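Local coordinates for protein minor fimbrium anchoring subunit Mfa2 (Porphyromonas gingivalis, PDB 5NFI) that anchors the minor (Mfa1) fimbria in the bacterial outer membrane through its interaction with Mfa1 and regulates fimbrial length, at residues P22-R27 and G109-Y114; F69-I74 and Q92-L97; N138-T143 and N243-N248. All blocks are in the same frame, centred on the assembly; numbering follows the deposited sequence.

Contact 1 of 3, residues P22-R27 and G109-Y114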
loop_
_atom_site.group_PDB
_atom_site.type_symbol
_atom_site.label_atom_id
_atom_site.label_comp_id
_atom_site.label_asym_id
_atom_site.label_seq_id
_atom_site.Cartn_x
_atom_site.Cartn_y
_atom_site.Cartn_z
ATOM N N PRO A 22 4.084 4.485 -14.973
ATOM C CA PRO A 22 3.150 5.449 -14.382
ATOM C C PRO A 22 3.756 6.815 -14.142
ATOM O O PRO A 22 4.804 6.919 -13.506
ATOM C CB PRO A 22 2.774 4.797 -13.051
ATOM C CG PRO A 22 3.112 3.372 -13.195
ATOM C CD PRO A 22 4.308 3.332 -14.085
ATOM N N ALA A 23 3.096 7.852 -14.647
ATOM C CA ALA A 23 3.498 9.223 -14.357
ATOM C C ALA A 23 3.399 9.533 -12.865
ATOM O O ALA A 23 4.052 10.450 -12.377
ATOM C CB ALA A 23 2.648 10.189 -15.143
ATOM N N GLU A 24 2.574 8.756 -12.158
ATOM C CA GLU A 24 2.296 8.951 -10.740
ATOM C C GLU A 24 3.549 8.899 -9.900
ATOM O O GLU A 24 3.582 9.460 -8.806
ATOM C CB GLU A 24 1.313 7.887 -10.231
ATOM C CG GLU A 24 -0.152 8.137 -10.554
ATOM C CD GLU A 24 -0.474 7.959 -12.027
ATOM O OE1 GLU A 24 0.435 7.617 -12.812
ATOM O OE2 GLU A 24 -1.655 8.146 -12.395
ATOM N N VAL A 25 4.576 8.208 -10.398
ATOM C CA VAL A 25 5.832 8.100 -9.659
ATOM C C VAL A 25 6.702 9.305 -9.918
ATOM O O VAL A 25 7.225 9.446 -11.009
ATOM C CB VAL A 25 6.586 6.831 -10.031
ATOM C CG1 VAL A 25 7.893 6.758 -9.261
ATOM C CG2 VAL A 25 5.703 5.611 -9.740
ATOM N N ALA A 26 6.849 10.177 -8.918
ATOM C CA ALA A 26 7.564 11.455 -9.098
ATOM C C ALA A 26 8.933 11.498 -8.442
ATOM O O ALA A 26 9.735 12.382 -8.737
ATOM C CB ALA A 26 6.735 12.613 -8.578
ATOM N N ARG A 27 9.209 10.558 -7.550
ATOM C CA ARG A 27 10.501 10.531 -6.902
ATOM C C ARG A 27 10.813 9.121 -6.440
ATOM O O ARG A 27 9.930 8.282 -6.384
ATOM C CB ARG A 27 10.532 11.515 -5.738
ATOM C CG ARG A 27 9.638 11.153 -4.578
ATOM C CD ARG A 27 9.626 12.252 -3.525
ATOM N NE ARG A 27 10.955 12.614 -3.038
ATOM C CZ ARG A 27 11.694 11.875 -2.212
ATOM N NH1 ARG A 27 11.275 10.695 -1.776
ATOM N NH2 ARG A 27 12.883 12.313 -1.837
ATOM N N GLY A 109 -4.947 11.262 -2.472
ATOM C CA GLY A 109 -4.300 11.933 -3.573
ATOM C C GLY A 109 -2.817 11.638 -3.671
ATOM O O GLY A 109 -2.122 12.282 -4.443
ATOM N N THR A 110 -2.331 10.678 -2.891
ATOM C CA THR A 110 -0.947 10.241 -2.994
ATOM C C THR A 110 -0.839 8.786 -3.436
ATOM O O THR A 110 -1.662 7.954 -3.088
ATOM C CB THR A 110 -0.194 10.382 -1.659
ATOM O OG1 THR A 110 -0.417 9.214 -0.858
ATOM C CG2 THR A 110 -0.634 11.624 -0.908
ATOM N N THR A 111 0.201 8.472 -4.184
ATOM C CA THR A 111 0.489 7.090 -4.537
ATOM C C THR A 111 1.758 6.675 -3.840
ATOM O O THR A 111 2.643 7.503 -3.627
ATOM C CB THR A 111 0.644 6.916 -6.036
ATOM O OG1 THR A 111 1.366 8.037 -6.573
ATOM C CG2 THR A 111 -0.726 6.855 -6.681
ATOM N N LEU A 112 1.840 5.413 -3.448
ATOM C CA LEU A 112 3.067 4.906 -2.864
ATOM C C LEU A 112 3.435 3.637 -3.572
ATOM O O LEU A 112 2.581 2.768 -3.768
ATOM C CB LEU A 112 2.908 4.646 -1.375
ATOM C CG LEU A 112 4.179 4.119 -0.707
ATOM C CD1 LEU A 112 5.151 5.256 -0.500
ATOM C CD2 LEU A 112 3.867 3.411 0.607
ATOM N N TRP A 113 4.700 3.509 -3.952
ATOM C CA TRP A 113 5.080 2.393 -4.820
ATOM C C TRP A 113 6.273 1.595 -4.321
ATOM O O TRP A 113 7.204 2.163 -3.763
ATOM C CB TRP A 113 5.400 2.908 -6.214
ATOM C CG TRP A 113 4.296 3.665 -6.861
ATOM C CD1 TRP A 113 3.916 4.951 -6.601
ATOM C CD2 TRP A 113 3.447 3.196 -7.911
ATOM N NE1 TRP A 113 2.872 5.304 -7.416
ATOM C CE2 TRP A 113 2.567 4.245 -8.233
ATOM C CE3 TRP A 113 3.336 1.986 -8.599
ATOM C CZ2 TRP A 113 1.596 4.123 -9.217
ATOM C CZ3 TRP A 113 2.383 1.869 -9.572
ATOM C CH2 TRP A 113 1.519 2.930 -9.874
ATOM N N TYR A 114 6.258 0.284 -4.547
ATOM C CA TYR A 114 7.411 -0.534 -4.208
ATOM C C TYR A 114 7.873 -1.463 -5.343
ATOM O O TYR A 114 7.075 -1.986 -6.099
ATOM C CB TYR A 114 7.138 -1.372 -2.961
ATOM C CG TYR A 114 8.326 -2.246 -2.657
ATOM C CD1 TYR A 114 9.525 -1.687 -2.200
ATOM C CD2 TYR A 114 8.288 -3.606 -2.894
ATOM C CE1 TYR A 114 10.638 -2.470 -1.957
ATOM C CE2 TYR A 114 9.392 -4.394 -2.656
ATOM C CZ TYR A 114 10.564 -3.822 -2.192
ATOM O OH TYR A 114 11.658 -4.612 -1.945
#
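Thr111, just before strand 113-122, and Trp113, at its start, meet Pro22, Glu24 and Val25 of the 22-27 loop. Pro22 to Val25 form a type I beta turn, in the loop between strands 3-10 and 28-33. Its closing bond, from Val25 N to Pro22 O, is weak.

Thr111 comes first. Its OG1 lies 3.7 Å from Glu24 CB, and its methyl CG2 sits 4.1 Å from Glu24 CG. The Glu24 chain bends at CB-CG (chi2 71°), and its carboxylate leads away from 109-114. Thr111 O accepts a hydrogen bond from Asn73 ND2, which also donates to Glu24 O, so one amide joins both backbones.

Trp113 carries most of the contact. Val25 CG2 stands over one face of the indole, 3.5 Å from the centroid of the five-membered ring and 3° off its normal. This is a CH-pi contact. Val25 CG1 is anti to the backbone N (chi1 179°), which leaves CG2 as the branch over the ring. Farther along the indole, Pro22 CG meets CH2 of Trp113 at 3.7 Å. Glu24 CB approaches CZ2 of Trp113 obliquely at 3.9 Å.

Dispersion and CH-pi forces therefore hold the turn against the tryptophan. The Asn73 amide adds polar bonds to both backbones, joining this loop to the residues just before strand 113-122.

Contact 2 of 3, residues F69-I74 and Q92-L97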
loop_
_atom_site.group_PDB
_atom_site.type_symbol
_atom_site.label_atom_id
_atom_site.label_comp_id
_atom_site.label_asym_id
_atom_site.label_seq_id
_atom_site.Cartn_x
_atom_site.Cartn_y
_atom_site.Cartn_z
ATOM N N PHE A 69 15.997 -2.495 -3.582
ATOM C CA PHE A 69 14.641 -2.189 -3.137
ATOM C C PHE A 69 14.302 -0.763 -3.553
ATOM O O PHE A 69 15.108 0.153 -3.375
ATOM C CB PHE A 69 14.509 -2.361 -1.622
ATOM C CG PHE A 69 14.902 -3.737 -1.123
ATOM C CD1 PHE A 69 14.636 -4.870 -1.876
ATOM C CD2 PHE A 69 15.549 -3.890 0.090
ATOM C CE1 PHE A 69 14.997 -6.127 -1.429
ATOM C CE2 PHE A 69 15.916 -5.145 0.538
ATOM C CZ PHE A 69 15.637 -6.262 -0.226
ATOM N N ALA A 70 13.128 -0.559 -4.128
ATOM C CA ALA A 70 12.823 0.777 -4.625
ATOM C C ALA A 70 11.477 1.297 -4.115
ATOM O O ALA A 70 10.454 0.597 -4.120
ATOM C CB ALA A 70 12.859 0.803 -6.147
ATOM N N TRP A 71 11.488 2.553 -3.700
ATOM C CA TRP A 71 10.294 3.163 -3.160
ATOM C C TRP A 71 9.939 4.411 -3.922
ATOM O O TRP A 71 10.787 5.272 -4.144
ATOM C CB TRP A 71 10.488 3.480 -1.687
ATOM C CG TRP A 71 10.586 2.257 -0.834
ATOM C CD1 TRP A 71 11.722 1.592 -0.470
ATOM C CD2 TRP A 71 9.492 1.552 -0.224
ATOM N NE1 TRP A 71 11.406 0.516 0.335
ATOM C CE2 TRP A 71 10.043 0.470 0.499
ATOM C CE3 TRP A 71 8.102 1.732 -0.218
ATOM C CZ2 TRP A 71 9.254 -0.418 1.226
ATOM C CZ3 TRP A 71 7.316 0.838 0.501
ATOM C CH2 TRP A 71 7.894 -0.218 1.216
ATOM N N GLY A 72 8.677 4.499 -4.323
ATOM C CA GLY A 72 8.203 5.609 -5.114
ATOM C C GLY A 72 7.293 6.491 -4.310
ATOM O O GLY A 72 6.359 6.007 -3.670
ATOM N N ASN A 73 7.591 7.786 -4.361
ATOM C CA ASN A 73 6.838 8.832 -3.683
ATOM C C ASN A 73 6.872 8.739 -2.161
ATOM O O ASN A 73 5.868 8.961 -1.503
ATOM C CB ASN A 73 5.392 8.834 -4.160
ATOM C CG ASN A 73 5.285 8.962 -5.648
ATOM O OD1 ASN A 73 6.161 9.552 -6.297
ATOM N ND2 ASN A 73 4.212 8.414 -6.213
ATOM N N ILE A 74 8.030 8.426 -1.603
ATOM C CA ILE A 74 8.234 8.618 -0.183
ATOM C C ILE A 74 8.137 10.112 0.140
ATOM O O ILE A 74 8.798 10.945 -0.468
ATOM C CB ILE A 74 9.574 8.063 0.269
ATOM C CG1 ILE A 74 9.486 6.541 0.388
ATOM C CG2 ILE A 74 9.973 8.677 1.593
ATOM C CD1 ILE A 74 10.764 5.911 0.869
ATOM N N GLN A 92 14.769 -4.251 8.661
ATOM C CA GLN A 92 14.494 -3.189 9.616
ATOM C C GLN A 92 13.412 -2.269 9.070
ATOM O O GLN A 92 13.173 -2.219 7.868
ATOM C CB GLN A 92 15.760 -2.398 9.927
ATOM C CG GLN A 92 16.737 -3.122 10.838
ATOM C CD GLN A 92 18.059 -2.378 11.000
ATOM O OE1 GLN A 92 19.034 -2.677 10.315
ATOM N NE2 GLN A 92 18.090 -1.404 11.898
ATOM N N VAL A 93 12.747 -1.539 9.951
ATOM C CA VAL A 93 11.655 -0.696 9.504
ATOM C C VAL A 93 12.157 0.579 8.847
ATOM O O VAL A 93 12.779 1.430 9.476
ATOM C CB VAL A 93 10.707 -0.331 10.656
ATOM C CG1 VAL A 93 9.523 0.482 10.126
ATOM C CG2 VAL A 93 10.222 -1.602 11.361
ATOM N N LEU A 94 11.865 0.715 7.569
ATOM C CA LEU A 94 12.197 1.933 6.858
ATOM C C LEU A 94 11.303 3.119 7.239
ATOM O O LEU A 94 11.763 4.265 7.322
ATOM C CB LEU A 94 12.103 1.679 5.354
ATOM C CG LEU A 94 12.273 2.887 4.448
ATOM C CD1 LEU A 94 13.589 3.609 4.767
ATOM C CD2 LEU A 94 12.228 2.430 3.001
HETATM N N MSE A 95 10.040 2.825 7.524
HETATM C CA MSE A 95 8.961 3.772 7.281
HETATM C C MSE A 95 7.762 3.535 8.181
HETATM O O MSE A 95 7.322 2.399 8.316
HETATM C CB MSE A 95 8.518 3.603 5.842
HETATM C CG MSE A 95 8.006 4.782 5.092
HETATM SE SE MSE A 95 7.424 3.972 3.396
HETATM C CE MSE A 95 5.638 3.395 3.926
ATOM N N ARG A 96 7.220 4.599 8.767
ATOM C CA ARG A 96 5.935 4.508 9.441
ATOM C C ARG A 96 5.022 5.637 9.006
ATOM O O ARG A 96 5.430 6.787 9.020
ATOM C CB ARG A 96 6.107 4.538 10.957
ATOM C CG ARG A 96 6.669 3.263 11.514
ATOM C CD ARG A 96 6.784 3.310 13.006
ATOM N NE ARG A 96 7.713 2.300 13.503
ATOM C CZ ARG A 96 7.469 0.989 13.503
ATOM N NH1 ARG A 96 6.330 0.524 13.013
ATOM N NH2 ARG A 96 8.369 0.139 13.979
ATOM N N LEU A 97 3.785 5.320 8.631
ATOM C CA LEU A 97 2.847 6.375 8.269
ATOM C C LEU A 97 2.654 7.313 9.452
ATOM O O LEU A 97 2.452 6.866 10.587
ATOM C CB LEU A 97 1.515 5.803 7.815
ATOM C CG LEU A 97 0.520 6.858 7.319
ATOM C CD1 LEU A 97 1.142 7.726 6.252
ATOM C CD2 LEU A 97 -0.751 6.191 6.781
#
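Leu94 and Met95, a selenomethionine, both rest over one face of the Trp71 indole. They lie together opposite Tyr170 of strand 169-171, a classic beta bulge, and the bulge lets consecutive side chains turn toward the same core. Trp71 is on strand 64-72, and the bulge is on strand 93-100 of a separate four-stranded antiparallel sheet. The contact thus packs one sheet against another.

The tight part is at the pyrrole end of the indole. Leu94 CD2 is 3.7 Å from the centroid of the five-membered ring, a CH-pi contact 26° off the normal. Leu94 CG is anti to the backbone N (chi1 174°), which carries the branch across to the ring. NE1 of Trp71 also donates a hydrogen bond to Phe172 O.

The packing is looser over the six-membered ring. Met95 SE lies 4.6 Å from its centroid, a Met-aromatic contact. Ile74, just past the end of strand 64-72, touches both partners at longer range, with CG1 4.5 Å from Met95 SE. All four touching residues are buried, and Ile80 and Tyr78 of strand 78-80 pack nearby; the exposed Arg96 follows Met95 on the same strand. Ile74 CD1 approaches Leu94 CD2 to 4.3 Å.

Contact 3 of 3, residues N138-T143 and N243-N248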
loop_
_atom_site.group_PDB
_atom_site.type_symbol
_atom_site.label_atom_id
_atom_site.label_comp_id
_atom_site.label_asym_id
_atom_site.label_seq_id
_atom_site.Cartn_x
_atom_site.Cartn_y
_atom_site.Cartn_z
ATOM N N ASN A 138 9.880 -3.927 -11.072
ATOM C CA ASN A 138 8.438 -3.714 -11.239
ATOM C C ASN A 138 7.807 -3.002 -10.037
ATOM O O ASN A 138 7.697 -3.563 -8.942
ATOM C CB ASN A 138 7.732 -5.047 -11.483
ATOM C CG ASN A 138 6.245 -4.886 -11.836
ATOM O OD1 ASN A 138 5.662 -3.807 -11.700
ATOM N ND2 ASN A 138 5.632 -5.974 -12.286
ATOM N N LEU A 139 7.394 -1.760 -10.254
ATOM C CA LEU A 139 6.781 -0.981 -9.201
ATOM C C LEU A 139 5.322 -1.371 -9.105
ATOM O O LEU A 139 4.573 -1.266 -10.087
ATOM C CB LEU A 139 6.918 0.518 -9.464
ATOM C CG LEU A 139 8.326 1.106 -9.365
ATOM C CD1 LEU A 139 8.425 2.358 -10.207
ATOM C CD2 LEU A 139 8.666 1.419 -7.916
ATOM N N ARG A 140 4.949 -1.854 -7.918
ATOM C CA ARG A 140 3.587 -2.167 -7.559
ATOM C C ARG A 140 3.062 -1.087 -6.631
ATOM O O ARG A 140 3.746 -0.691 -5.683
ATOM C CB ARG A 140 3.515 -3.530 -6.879
ATOM C CG ARG A 140 2.155 -3.872 -6.278
ATOM C CD ARG A 140 1.073 -4.190 -7.315
ATOM N NE ARG A 140 -0.180 -4.462 -6.618
ATOM C CZ ARG A 140 -1.333 -3.839 -6.858
ATOM N NH1 ARG A 140 -1.424 -2.935 -7.825
ATOM N NH2 ARG A 140 -2.404 -4.135 -6.139
ATOM N N GLU A 141 1.851 -0.605 -6.900
ATOM C CA GLU A 141 1.241 0.403 -6.042
ATOM C C GLU A 141 0.743 -0.229 -4.757
ATOM O O GLU A 141 0.097 -1.273 -4.791
ATOM C CB GLU A 141 0.092 1.124 -6.747
ATOM C CG GLU A 141 -0.447 2.256 -5.898
ATOM C CD GLU A 141 -1.612 2.977 -6.527
ATOM O OE1 GLU A 141 -1.955 2.632 -7.688
ATOM O OE2 GLU A 141 -2.166 3.890 -5.857
ATOM N N TYR A 142 1.053 0.426 -3.637
ATOM C CA TYR A 142 0.715 -0.040 -2.298
ATOM C C TYR A 142 -0.462 0.735 -1.700
ATOM O O TYR A 142 -1.139 0.229 -0.810
ATOM C CB TYR A 142 1.908 0.105 -1.355
ATOM C CG TYR A 142 2.830 -1.088 -1.272
ATOM C CD1 TYR A 142 2.873 -2.047 -2.280
ATOM C CD2 TYR A 142 3.659 -1.259 -0.169
ATOM C CE1 TYR A 142 3.714 -3.135 -2.187
ATOM C CE2 TYR A 142 4.495 -2.338 -0.070
ATOM C CZ TYR A 142 4.522 -3.272 -1.075
ATOM O OH TYR A 142 5.370 -4.352 -0.958
ATOM N N THR A 143 -0.662 1.979 -2.152
ATOM C CA THR A 143 -1.860 2.723 -1.787
ATOM C C THR A 143 -3.114 2.083 -2.410
ATOM O O THR A 143 -3.078 1.484 -3.503
ATOM C CB THR A 143 -1.809 4.196 -2.219
ATOM O OG1 THR A 143 -1.031 4.316 -3.411
ATOM C CG2 THR A 143 -1.244 5.093 -1.120
ATOM N N ASN A 243 -8.902 -9.513 -7.132
ATOM C CA ASN A 243 -7.514 -9.864 -6.921
ATOM C C ASN A 243 -6.721 -8.664 -6.416
ATOM O O ASN A 243 -6.424 -7.743 -7.182
ATOM C CB ASN A 243 -6.926 -10.397 -8.227
ATOM C CG ASN A 243 -5.508 -10.888 -8.076
ATOM O OD1 ASN A 243 -4.927 -10.847 -6.989
ATOM N ND2 ASN A 243 -4.944 -11.379 -9.169
ATOM N N LEU A 244 -6.382 -8.688 -5.128
ATOM C CA LEU A 244 -5.672 -7.584 -4.476
ATOM C C LEU A 244 -4.317 -7.283 -5.106
ATOM O O LEU A 244 -3.782 -6.192 -4.950
ATOM C CB LEU A 244 -5.452 -7.892 -3.001
ATOM C CG LEU A 244 -6.670 -8.140 -2.139
ATOM C CD1 LEU A 244 -6.217 -8.460 -0.736
ATOM C CD2 LEU A 244 -7.536 -6.907 -2.166
ATOM N N ARG A 245 -3.748 -8.258 -5.807
ATOM C CA ARG A 245 -2.411 -8.088 -6.346
ATOM C C ARG A 245 -2.438 -7.434 -7.715
ATOM O O ARG A 245 -1.390 -7.206 -8.303
ATOM C CB ARG A 245 -1.663 -9.422 -6.388
ATOM C CG ARG A 245 -1.846 -10.298 -5.130
ATOM C CD ARG A 245 -1.778 -9.493 -3.796
ATOM N NE ARG A 245 -0.841 -8.366 -3.825
ATOM C CZ ARG A 245 -0.817 -7.391 -2.919
ATOM N NH1 ARG A 245 -1.706 -7.376 -1.933
ATOM N NH2 ARG A 245 0.063 -6.404 -3.024
ATOM N N CYS A 246 -3.622 -7.070 -8.201
ATOM C CA CYS A 246 -3.739 -6.409 -9.503
ATOM C C CYS A 246 -4.570 -5.147 -9.427
ATOM O O CYS A 246 -4.587 -4.357 -10.368
ATOM C CB CYS A 246 -4.356 -7.350 -10.545
ATOM S SG CYS A 246 -3.465 -8.881 -10.807
ATOM N N ILE A 247 -5.262 -4.956 -8.309
ATOM C CA ILE A 247 -6.231 -3.868 -8.205
ATOM C C ILE A 247 -5.916 -2.940 -7.030
ATOM O O ILE A 247 -5.233 -3.341 -6.090
ATOM C CB ILE A 247 -7.665 -4.443 -8.074
ATOM C CG1 ILE A 247 -8.698 -3.411 -8.501
ATOM C CG2 ILE A 247 -7.934 -4.942 -6.671
ATOM C CD1 ILE A 247 -8.607 -3.063 -9.973
ATOM N N ASN A 248 -6.394 -1.696 -7.087
ATOM C CA ASN A 248 -6.115 -0.711 -6.024
ATOM C C ASN A 248 -7.277 0.239 -5.730
ATOM O O ASN A 248 -7.119 1.232 -5.022
ATOM C CB ASN A 248 -4.873 0.118 -6.382
ATOM C CG ASN A 248 -3.617 -0.713 -6.423
ATOM O OD1 ASN A 248 -3.217 -1.218 -7.475
ATOM N ND2 ASN A 248 -2.997 -0.886 -5.273
#
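Arg140 and Asn248 meet at the centre of a hydrogen-bond network between strand 133-151 and the loop that leads into strand 249-258. These two strands pair in parallel.

The guanidinium supplies the first group of bonds. NH1 of Arg140 donates to Asn248 OD1, in the carbonyl plane and on a lone pair, though OD1 is tilted 24° out of the guanidinium plane and the modelled separation is doubtfully short. NH2 of Arg140 donates to Ile247 O at 2.9 Å and, more weakly, to Leu244 O at 2.7 Å. The Arg140 chain bends at chi2 (72°) to reach into the curve of the loop. Arg245 O lies over one face of the guanidinium.

The amide of Asn248 supplies the second group. ND2 of Asn248 donates to Glu141 O at 3.2 Å and to Thr143 O at 3.0 Å. The Glu141 carboxylate stacks on this amide, with planes 16° apart, and is held by Thr143 OG1 and Arg145.

Within the loop, Asn243 OD1 accepts from Arg245 N in an Asx turn.

Like charges also come close, with Arg140 NE 4.1 Å from Arg245 NH2. The backbone carbonyl groups turned toward Arg140 would probably offset its charge. Together with the Cys15-Cys246 disulfide, these bonds are consistent with a loop held in place at several points.

Strand 113-122 lies between its antiparallel neighbours 64-72 and 133-151. It thereby joins contact 1 to contact 2 on one side and to contact 3 on the other. The centres of contacts 2 and 3 are each about 12 Å from that of contact 1, and about 16 Å from each other. Trp113 O accepts from Gly72 N, and Tyr142 N and Arg140 N donate to Leu112 O and Tyr114 O. Along the chain, contact 2 is nested inside the loop closed by contact 1, and contact 3 follows. Together the contacts pack a turn, a second sheet and a disulfide-bonded loop around the central part of this fimbrial anchor.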